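3-deoxy-D-manno-octulosonate 8-phosphate phosphatase KdsC (Xanthomonas campestris pv. campestris, PDB 4NAV) probably hydrolyses 3-deoxy-D-manno-octulosonate 8-phosphate to KDO and inorganic phosphate, a magnesium-dependent step of lipopolysaccharide biosynthesis. Local coordinates at residues A[130-135]-A[144-149]; A[19-24]-A[110-115]; A[57-62]-A[165-170]. One frame throughout, in Å; residues are numbered along the deposited sequence.

Overall arrangement
The three contacts join the parallel sheet of a HAD-type hydrolase to helices on one of its faces. Interaction 2 pairs strands 22-25 and 113-116. Interaction 1, centred about 13 Å away, adds a loop to the next strand, 131-133, where V133 hydrogen-bonds to F115 of interaction 2; both lie near D26 and D118, the predicted magnesium ligands. Interaction 3 packs helix 50-61 against helix 158-169, away from these sites, about 12 Å from the centre of interaction 2 and 18 Å from that of interaction 1. Along the chain the order is 19-24, 57-62, 110-115, 130-135, 144-149, 165-170, so interactions 2 and 3 interleave. V166 meets L114, and V165 meets W148 of interaction 1's loop.

Interaction 1: A[130-135]-A[144-149]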
loop_
_atom_site.group_PDB
_atom_site.type_symbol
_atom_site.label_atom_id
_atom_site.label_comp_id
_atom_site.label_asym_id
_atom_site.label_seq_id
_atom_site.Cartn_x
_atom_site.Cartn_y
_atom_site.Cartn_z
ATOM N N GLY A 130 -25.610 3.228 20.498
ATOM C CA GLY A 130 -25.835 1.914 21.016
ATOM C C GLY A 130 -24.679 0.960 20.707
ATOM O O GLY A 130 -24.324 0.115 21.541
ATOM N N LEU A 131 -24.090 1.072 19.515
ATOM C CA LEU A 131 -23.046 0.129 19.113
ATOM C C LEU A 131 -21.839 0.820 18.449
ATOM O O LEU A 131 -21.770 0.945 17.227
ATOM C CB LEU A 131 -23.617 -0.930 18.182
ATOM C CG LEU A 131 -22.661 -2.081 17.843
ATOM C CD1 LEU A 131 -21.967 -2.635 19.088
ATOM C CD2 LEU A 131 -23.405 -3.198 17.136
ATOM N N PRO A 132 -20.901 1.304 19.259
ATOM C CA PRO A 132 -19.684 1.839 18.697
ATOM C C PRO A 132 -18.767 0.711 18.264
ATOM O O PRO A 132 -18.775 -0.347 18.871
ATOM C CB PRO A 132 -19.079 2.608 19.869
ATOM C CG PRO A 132 -19.546 1.905 21.063
ATOM C CD PRO A 132 -20.890 1.313 20.731
ATOM N N VAL A 133 -17.955 0.942 17.250
ATOM C CA VAL A 133 -16.961 -0.058 16.835
ATOM C C VAL A 133 -15.737 0.688 16.239
ATOM O O VAL A 133 -15.852 1.777 15.673
ATOM C CB VAL A 133 -17.586 -1.111 15.872
ATOM C CG1 VAL A 133 -18.299 -0.452 14.681
ATOM C CG2 VAL A 133 -16.547 -2.083 15.389
ATOM N N ALA A 134 -14.556 0.131 16.449
ATOM C CA ALA A 134 -13.311 0.739 15.951
ATOM C C ALA A 134 -12.451 -0.282 15.229
ATOM O O ALA A 134 -12.403 -1.461 15.635
ATOM C CB ALA A 134 -12.523 1.314 17.080
ATOM N N PRO A 135 -11.814 0.139 14.134
ATOM C CA PRO A 135 -10.973 -0.786 13.428
ATOM C C PRO A 135 -9.692 -1.091 14.229
ATOM O O PRO A 135 -9.419 -0.444 15.255
ATOM C CB PRO A 135 -10.679 -0.052 12.145
ATOM C CG PRO A 135 -10.751 1.389 12.502
ATOM C CD PRO A 135 -11.824 1.473 13.516
ATOM N N GLU A 144 -9.301 2.274 23.506
ATOM C CA GLU A 144 -9.533 2.194 24.948
ATOM C C GLU A 144 -10.952 2.442 25.362
ATOM O O GLU A 144 -11.342 2.059 26.465
ATOM C CB GLU A 144 -8.812 3.337 25.623
ATOM C CG GLU A 144 -7.436 3.085 26.160
ATOM C CD GLU A 144 -6.982 4.320 26.906
ATOM O OE1 GLU A 144 -7.446 5.418 26.581
ATOM O OE2 GLU A 144 -6.174 4.195 27.820
ATOM N N ARG A 145 -11.676 3.200 24.547
ATOM C CA ARG A 145 -12.994 3.672 24.931
ATOM C C ARG A 145 -14.119 2.945 24.191
ATOM O O ARG A 145 -15.288 3.247 24.390
ATOM C CB ARG A 145 -13.065 5.205 24.774
ATOM C CG ARG A 145 -12.782 5.952 26.077
ATOM C CD ARG A 145 -12.356 7.405 25.919
ATOM N NE ARG A 145 -10.909 7.439 25.782
ATOM C CZ ARG A 145 -10.034 7.863 26.699
ATOM N NH1 ARG A 145 -10.409 8.337 27.876
ATOM N NH2 ARG A 145 -8.752 7.797 26.411
ATOM N N VAL A 146 -13.762 1.969 23.361
ATOM C CA VAL A 146 -14.736 1.168 22.619
ATOM C C VAL A 146 -14.416 -0.306 22.752
ATOM O O VAL A 146 -13.294 -0.726 22.546
ATOM C CB VAL A 146 -14.662 1.499 21.131
ATOM C CG1 VAL A 146 -15.662 0.654 20.360
ATOM C CG2 VAL A 146 -14.907 2.991 20.914
ATOM N N GLN A 147 -15.411 -1.109 23.068
ATOM C CA GLN A 147 -15.156 -2.519 23.334
ATOM C C GLN A 147 -14.957 -3.347 22.068
ATOM O O GLN A 147 -14.023 -4.148 21.988
ATOM C CB GLN A 147 -16.231 -3.030 24.254
ATOM C CG GLN A 147 -16.385 -1.990 25.353
ATOM C CD GLN A 147 -17.043 -2.507 26.601
ATOM O OE1 GLN A 147 -18.023 -3.273 26.534
ATOM N NE2 GLN A 147 -16.513 -2.092 27.761
ATOM N N TRP A 148 -15.755 -3.074 21.041
ATOM C CA TRP A 148 -15.694 -3.877 19.813
ATOM C C TRP A 148 -14.614 -3.370 18.852
ATOM O O TRP A 148 -14.717 -2.272 18.321
ATOM C CB TRP A 148 -17.069 -3.939 19.142
ATOM C CG TRP A 148 -17.109 -4.724 17.893
ATOM C CD1 TRP A 148 -16.206 -5.639 17.451
ATOM C CD2 TRP A 148 -18.153 -4.703 16.929
ATOM N NE1 TRP A 148 -16.603 -6.161 16.239
ATOM C CE2 TRP A 148 -17.806 -5.602 15.909
ATOM C CE3 TRP A 148 -19.345 -3.995 16.826
ATOM C CZ2 TRP A 148 -18.597 -5.804 14.822
ATOM C CZ3 TRP A 148 -20.126 -4.180 15.731
ATOM C CH2 TRP A 148 -19.746 -5.073 14.737
ATOM N N HIS A 149 -13.579 -4.178 18.642
ATOM C CA HIS A 149 -12.533 -3.872 17.684
ATOM C C HIS A 149 -12.581 -4.919 16.606
ATOM O O HIS A 149 -12.616 -6.085 16.921
ATOM C CB HIS A 149 -11.155 -3.935 18.356
ATOM C CG HIS A 149 -10.984 -2.992 19.513
ATOM N ND1 HIS A 149 -9.783 -2.836 20.170
ATOM C CD2 HIS A 149 -11.855 -2.156 20.130
ATOM C CE1 HIS A 149 -9.923 -1.953 21.144
ATOM N NE2 HIS A 149 -11.171 -1.523 21.138
#
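V133 sits on the indole of W148: its CG2 lies over one face of the ring, 3.7 Å from the centroid of the five-membered ring and 21° off the normal, a CH-pi contact. The two side chains run alongside each other in the same direction. Setting CG of W148 anti to the backbone N (chi1 180°) carries the indole back along strand 131-133, where its six-membered ring meets L131. There CD2 of L131 comes within 3.7 Å of CZ3 of W148, while CG of L131 stands at the ring edge. Two residues earlier in the loop, V146 slides past P132 in the opposite sense, with CG1 of V146 4.0 Å from CB of P132.

One backbone hydrogen bond joins the segments, from N of A134 to O of W148 (3.1 Å, 166° at the hydrogen), and CA of H149 approaches O of A134 in a C-H...O contact. A134 and H149 thus form a single bridge at the border of the HAD-type fold, 131-133 being an outermost strand of this chain's parallel sheet; on its inner side V133 bonds to F115 and G117. The side chain of A134 is about 6 Å from that of D118, a predicted magnesium ligand.

The single N-H on NE2 of H149 is shared between O of V146, in a bent bond of 2.7 Å with the oxygen somewhat out of the imidazole plane, and O of A143. The indole also packs on V162 and V165 of helix 158-169, and L126 touches both P132 and V146. E144 pairs with R145 and bonds to Y3 of a second subunit.

Interaction 2: A[19-24]-A[110-115]; sequences RVRLAC and LDQVLF
L22 and V113 lie side by side in neighbouring strands, pointing the same way, with CD2 of L22 4.0 Å from CG1 of V113. CG of L22 (chi1 168°) and CG1 of V113 are both trans to the main-chain nitrogen, and this shared rotamer lays the two branches alongside each other on the face covered by helix 95-105. On that face too, CB of C24 is 3.6 Å from CD1 of F115, and the carbonyl O of C24 stands over the phenyl face near its rim.

The strands are parallel, 14° apart, and are the first and fourth along the chain in the Rossmann-like sheet of HAD hydrolases, with order 3-2-1-4-5. N of L114 bonds to O of L22 at 2.9 Å and N of C24 to O of L114 at 2.8 Å. Strand 22-25 leads into the probable DxDx(T/V) motif; the F115 side chain is about 5 Å from that of D26, a predicted magnesium ligand.

A23 and L114 occupy the other face, where the branches of V20 cross CB of L114 at an angle. Just before strand 113-116, O of Q112 accepts bonds from N of R21 (3.0 Å) and N of L22 (3.3 Å). R19 starts towards D111 with CG between the backbone N and the carbonyl carbon (chi1 64°), then extends to NE; OD2 of D111 lies over the guanidinium face, 3.8 Å from NH1 of R19, a long salt bridge of charge alone.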
loop_
_atom_site.group_PDB
_atom_site.type_symbol
_atom_site.label_atom_id
_atom_site.label_comp_id
_atom_site.label_asym_id
_atom_site.label_seq_id
_atom_site.Cartn_x
_atom_site.Cartn_y
_atom_site.Cartn_z
ATOM N N ARG A 19 -30.299 -5.088 16.502
ATOM C CA ARG A 19 -31.289 -4.017 16.480
ATOM C C ARG A 19 -30.800 -2.755 15.776
ATOM O O ARG A 19 -31.427 -1.724 15.839
ATOM C CB ARG A 19 -31.834 -3.738 17.887
ATOM C CG ARG A 19 -30.872 -3.217 18.922
ATOM C CD ARG A 19 -31.634 -3.078 20.251
ATOM N NE ARG A 19 -30.867 -3.166 21.491
ATOM C CZ ARG A 19 -29.893 -2.348 21.913
ATOM N NH1 ARG A 19 -29.425 -1.349 21.162
ATOM N NH2 ARG A 19 -29.349 -2.577 23.105
ATOM N N VAL A 20 -29.663 -2.868 15.103
ATOM C CA VAL A 20 -29.100 -1.768 14.374
ATOM C C VAL A 20 -29.937 -1.443 13.147
ATOM O O VAL A 20 -30.100 -2.261 12.273
ATOM C CB VAL A 20 -27.663 -2.096 13.917
ATOM C CG1 VAL A 20 -27.183 -1.119 12.843
ATOM C CG2 VAL A 20 -26.734 -2.110 15.111
ATOM N N ARG A 21 -30.399 -0.200 13.080
ATOM C CA ARG A 21 -31.178 0.305 11.959
ATOM C C ARG A 21 -30.453 1.388 11.212
ATOM O O ARG A 21 -30.817 1.728 10.073
ATOM C CB ARG A 21 -32.501 0.866 12.470
ATOM C CG ARG A 21 -33.293 -0.137 13.303
ATOM C CD ARG A 21 -34.036 -1.228 12.575
ATOM N NE ARG A 21 -33.703 -1.422 11.164
ATOM C CZ ARG A 21 -33.416 -2.574 10.532
ATOM N NH1 ARG A 21 -33.290 -3.750 11.145
ATOM N NH2 ARG A 21 -33.225 -2.541 9.219
ATOM N N LEU A 22 -29.459 1.976 11.855
ATOM C CA LEU A 22 -28.674 3.022 11.203
ATOM C C LEU A 22 -27.218 2.720 11.474
ATOM O O LEU A 22 -26.808 2.532 12.623
ATOM C CB LEU A 22 -29.079 4.387 11.731
ATOM C CG LEU A 22 -28.152 5.549 11.353
ATOM C CD1 LEU A 22 -28.291 5.869 9.881
ATOM C CD2 LEU A 22 -28.466 6.773 12.182
ATOM N N ALA A 23 -26.431 2.660 10.404
ATOM C CA ALA A 23 -24.992 2.371 10.504
ATOM C C ALA A 23 -24.218 3.550 9.952
ATOM O O ALA A 23 -24.354 3.879 8.772
ATOM C CB ALA A 23 -24.653 1.113 9.730
ATOM N N CYS A 24 -23.413 4.194 10.797
ATOM C CA CYS A 24 -22.658 5.376 10.380
ATOM C C CYS A 24 -21.201 5.062 10.391
ATOM O O CYS A 24 -20.732 4.370 11.278
ATOM C CB CYS A 24 -22.907 6.525 11.338
ATOM S SG CYS A 24 -24.638 6.970 11.506
ATOM N N LEU A 110 -30.857 6.488 19.748
ATOM C CA LEU A 110 -29.420 6.223 19.728
ATOM C C LEU A 110 -29.083 4.755 19.948
ATOM O O LEU A 110 -28.074 4.249 19.406
ATOM C CB LEU A 110 -28.691 7.038 20.782
ATOM C CG LEU A 110 -28.593 8.539 20.475
ATOM C CD1 LEU A 110 -27.979 9.290 21.665
ATOM C CD2 LEU A 110 -27.823 8.788 19.177
ATOM N N ASP A 111 -29.929 4.039 20.687
ATOM C CA ASP A 111 -29.637 2.638 20.936
ATOM C C ASP A 111 -29.839 1.773 19.691
ATOM O O ASP A 111 -29.552 0.590 19.718
ATOM C CB ASP A 111 -30.382 2.104 22.165
ATOM C CG ASP A 111 -31.819 1.710 21.879
ATOM O OD1 ASP A 111 -32.534 2.381 21.108
ATOM O OD2 ASP A 111 -32.270 0.716 22.470
ATOM N N GLN A 112 -30.319 2.354 18.602
ATOM C CA GLN A 112 -30.495 1.630 17.349
ATOM C C GLN A 112 -29.436 2.029 16.315
ATOM O O GLN A 112 -29.575 1.750 15.138
ATOM C CB GLN A 112 -31.885 1.909 16.783
ATOM C CG GLN A 112 -33.028 1.514 17.692
ATOM C CD GLN A 112 -34.373 2.018 17.170
ATOM O OE1 GLN A 112 -34.692 3.215 17.284
ATOM N NE2 GLN A 112 -35.182 1.115 16.641
ATOM N N VAL A 113 -28.366 2.663 16.769
ATOM C CA VAL A 113 -27.358 3.212 15.893
ATOM C C VAL A 113 -25.999 2.564 16.136
ATOM O O VAL A 113 -25.601 2.326 17.275
ATOM C CB VAL A 113 -27.201 4.715 16.139
ATOM C CG1 VAL A 113 -26.216 5.322 15.152
ATOM C CG2 VAL A 113 -28.547 5.408 16.047
ATOM N N LEU A 114 -25.301 2.292 15.042
ATOM C CA LEU A 114 -23.948 1.802 15.065
ATOM C C LEU A 114 -23.061 2.881 14.521
ATOM O O LEU A 114 -23.422 3.530 13.523
ATOM C CB LEU A 114 -23.808 0.613 14.143
ATOM C CG LEU A 114 -22.378 0.082 13.952
ATOM C CD1 LEU A 114 -22.459 -1.418 13.741
ATOM C CD2 LEU A 114 -21.607 0.744 12.826
ATOM N N PHE A 115 -21.901 3.089 15.137
ATOM C CA PHE A 115 -20.951 4.075 14.631
ATOM C C PHE A 115 -19.570 3.502 14.615
ATOM O O PHE A 115 -19.114 2.940 15.616
ATOM C CB PHE A 115 -20.951 5.340 15.487
ATOM C CG PHE A 115 -20.279 6.512 14.823
ATOM C CD1 PHE A 115 -21.034 7.526 14.235
ATOM C CD2 PHE A 115 -18.922 6.589 14.767
ATOM C CE1 PHE A 115 -20.439 8.594 13.616
ATOM C CE2 PHE A 115 -18.312 7.645 14.125
ATOM C CZ PHE A 115 -19.069 8.656 13.561
#

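Interaction 3: A[57-62]-A[165-170]; sequences KQLEHA and VVLAAQ
This is an apolar contact between the C-terminal turns of helices 50-61 and 158-169, side by side on the face of the central sheet that carries A23 and L114. The axes of the segments 57-61 and 165-169 run 29° apart and come no closer than 10.4 Å, so side chains bridge the gap. L167 does most of the bridging, reaching between Q58, L59 and A62 at the end of helix 50-61: CD1 of L167 touches CB of Q58 at 3.6 Å, its CD2 touches CB of A62 at 3.7 Å, and its CG rests 3.9 Å from CD2 of L59. A chi1 of -67° puts that CG in front of L59, and chi2 (169°) turns CD1 to Q58 and CD2 to A62.

In this Rossmann-like HAD fold helix 50-61 belongs to the connection between the parallel strands 22-25 and 65-70, and helix 158-169 follows the last strand. The same CD2 of L59 also meets CG1 of V166 at 3.8 Å, the two side chains crossing at about a right angle.

Around this patch, helix 173-180 brings I176 onto both Q58 and L167, and L120 of a third subunit packs on Q58. Just past helix 158-169, NE2 of Q170 bonds to the carbonyl oxygens of A17 and V20.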
loop_
_atom_site.group_PDB
_atom_site.type_symbol
_atom_site.label_atom_id
_atom_site.label_comp_id
_atom_site.label_asym_id
_atom_site.label_seq_id
_atom_site.Cartn_x
_atom_site.Cartn_y
_atom_site.Cartn_z
ATOM N N LYS A 57 -23.452 -1.937 0.670
ATOM C CA LYS A 57 -24.612 -2.205 -0.153
ATOM C C LYS A 57 -25.528 -3.243 0.510
ATOM O O LYS A 57 -26.747 -3.119 0.473
ATOM C CB LYS A 57 -24.174 -2.719 -1.518
ATOM C CG LYS A 57 -23.747 -1.628 -2.464
ATOM C CD LYS A 57 -23.249 -2.214 -3.773
ATOM C CE LYS A 57 -22.854 -1.101 -4.736
ATOM N NZ LYS A 57 -22.169 -1.561 -5.979
ATOM N N GLN A 58 -24.927 -4.238 1.148
ATOM C CA GLN A 58 -25.697 -5.326 1.705
ATOM C C GLN A 58 -26.473 -4.884 2.904
ATOM O O GLN A 58 -27.624 -5.318 3.099
ATOM C CB GLN A 58 -24.782 -6.432 2.076
ATOM C CG GLN A 58 -23.966 -6.853 0.897
ATOM C CD GLN A 58 -24.588 -7.949 0.143
ATOM O OE1 GLN A 58 -25.225 -7.736 -0.897
ATOM N NE2 GLN A 58 -24.457 -9.161 0.687
ATOM N N LEU A 59 -25.862 -4.009 3.700
ATOM C CA LEU A 59 -26.591 -3.314 4.753
ATOM C C LEU A 59 -27.763 -2.535 4.169
ATOM O O LEU A 59 -28.891 -2.665 4.634
ATOM C CB LEU A 59 -25.695 -2.365 5.512
ATOM C CG LEU A 59 -24.689 -2.953 6.483
ATOM C CD1 LEU A 59 -24.009 -1.838 7.227
ATOM C CD2 LEU A 59 -25.322 -3.916 7.488
ATOM N N GLU A 60 -27.518 -1.772 3.110
ATOM C CA GLU A 60 -28.608 -1.021 2.538
ATOM C C GLU A 60 -29.689 -2.023 2.041
ATOM O O GLU A 60 -30.865 -1.876 2.341
ATOM C CB GLU A 60 -28.135 -0.051 1.453
ATOM C CG GLU A 60 -29.058 1.161 1.230
ATOM C CD GLU A 60 -28.998 2.235 2.333
ATOM O OE1 GLU A 60 -27.908 2.487 2.891
ATOM O OE2 GLU A 60 -30.068 2.833 2.629
ATOM N N HIS A 61 -29.261 -3.054 1.326
ATOM C CA HIS A 61 -30.146 -4.071 0.781
ATOM C C HIS A 61 -30.948 -4.793 1.857
ATOM O O HIS A 61 -32.070 -5.262 1.596
ATOM C CB HIS A 61 -29.302 -5.071 -0.007
ATOM C CG HIS A 61 -30.066 -5.901 -0.976
ATOM N ND1 HIS A 61 -30.569 -7.142 -0.661
ATOM C CD2 HIS A 61 -30.399 -5.666 -2.264
ATOM C CE1 HIS A 61 -31.188 -7.634 -1.715
ATOM N NE2 HIS A 61 -31.094 -6.763 -2.704
ATOM N N ALA A 62 -30.399 -4.843 3.062
ATOM C CA ALA A 62 -31.104 -5.412 4.190
ATOM C C ALA A 62 -31.863 -4.365 4.997
ATOM O O ALA A 62 -32.304 -4.617 6.125
ATOM C CB ALA A 62 -30.138 -6.114 5.081
ATOM N N VAL A 165 -21.074 -8.908 10.619
ATOM C CA VAL A 165 -21.623 -9.151 11.943
ATOM C C VAL A 165 -23.094 -8.753 12.031
ATOM O O VAL A 165 -23.961 -9.539 12.463
ATOM C CB VAL A 165 -20.832 -8.380 13.005
ATOM C CG1 VAL A 165 -21.623 -8.266 14.304
ATOM C CG2 VAL A 165 -19.472 -9.047 13.222
ATOM N N VAL A 166 -23.375 -7.537 11.556
ATOM C CA VAL A 166 -24.703 -6.984 11.654
ATOM C C VAL A 166 -25.679 -7.830 10.845
ATOM O O VAL A 166 -26.724 -8.271 11.347
ATOM C CB VAL A 166 -24.704 -5.534 11.187
ATOM C CG1 VAL A 166 -26.131 -4.993 11.086
ATOM C CG2 VAL A 166 -23.947 -4.686 12.174
ATOM N N LEU A 167 -25.313 -8.078 9.595
ATOM C CA LEU A 167 -26.103 -8.940 8.739
ATOM C C LEU A 167 -26.311 -10.338 9.379
ATOM O O LEU A 167 -27.438 -10.827 9.440
ATOM C CB LEU A 167 -25.434 -9.057 7.391
ATOM C CG LEU A 167 -25.419 -7.738 6.581
ATOM C CD1 LEU A 167 -24.512 -7.839 5.376
ATOM C CD2 LEU A 167 -26.837 -7.404 6.131
ATOM N N ALA A 168 -25.254 -10.924 9.953
ATOM C CA ALA A 168 -25.414 -12.233 10.582
ATOM C C ALA A 168 -26.391 -12.149 11.770
ATOM O O ALA A 168 -27.238 -13.002 11.942
ATOM C CB ALA A 168 -24.071 -12.757 11.057
ATOM N N ALA A 169 -26.272 -11.090 12.575
ATOM C CA ALA A 169 -27.109 -10.940 13.738
ATOM C C ALA A 169 -28.551 -10.737 13.342
ATOM O O ALA A 169 -29.458 -10.989 14.141
ATOM C CB ALA A 169 -26.646 -9.784 14.617
ATOM N N GLN A 170 -28.767 -10.236 12.142
ATOM C CA GLN A 170 -30.132 -9.972 11.680
ATOM C C GLN A 170 -30.646 -11.031 10.713
ATOM O O GLN A 170 -31.613 -10.808 10.027
ATOM C CB GLN A 170 -30.190 -8.575 11.062
ATOM C CG GLN A 170 -29.920 -7.468 12.078
ATOM C CD GLN A 170 -30.157 -6.076 11.510
ATOM O OE1 GLN A 170 -30.833 -5.914 10.496
ATOM N NE2 GLN A 170 -29.680 -5.066 12.221
#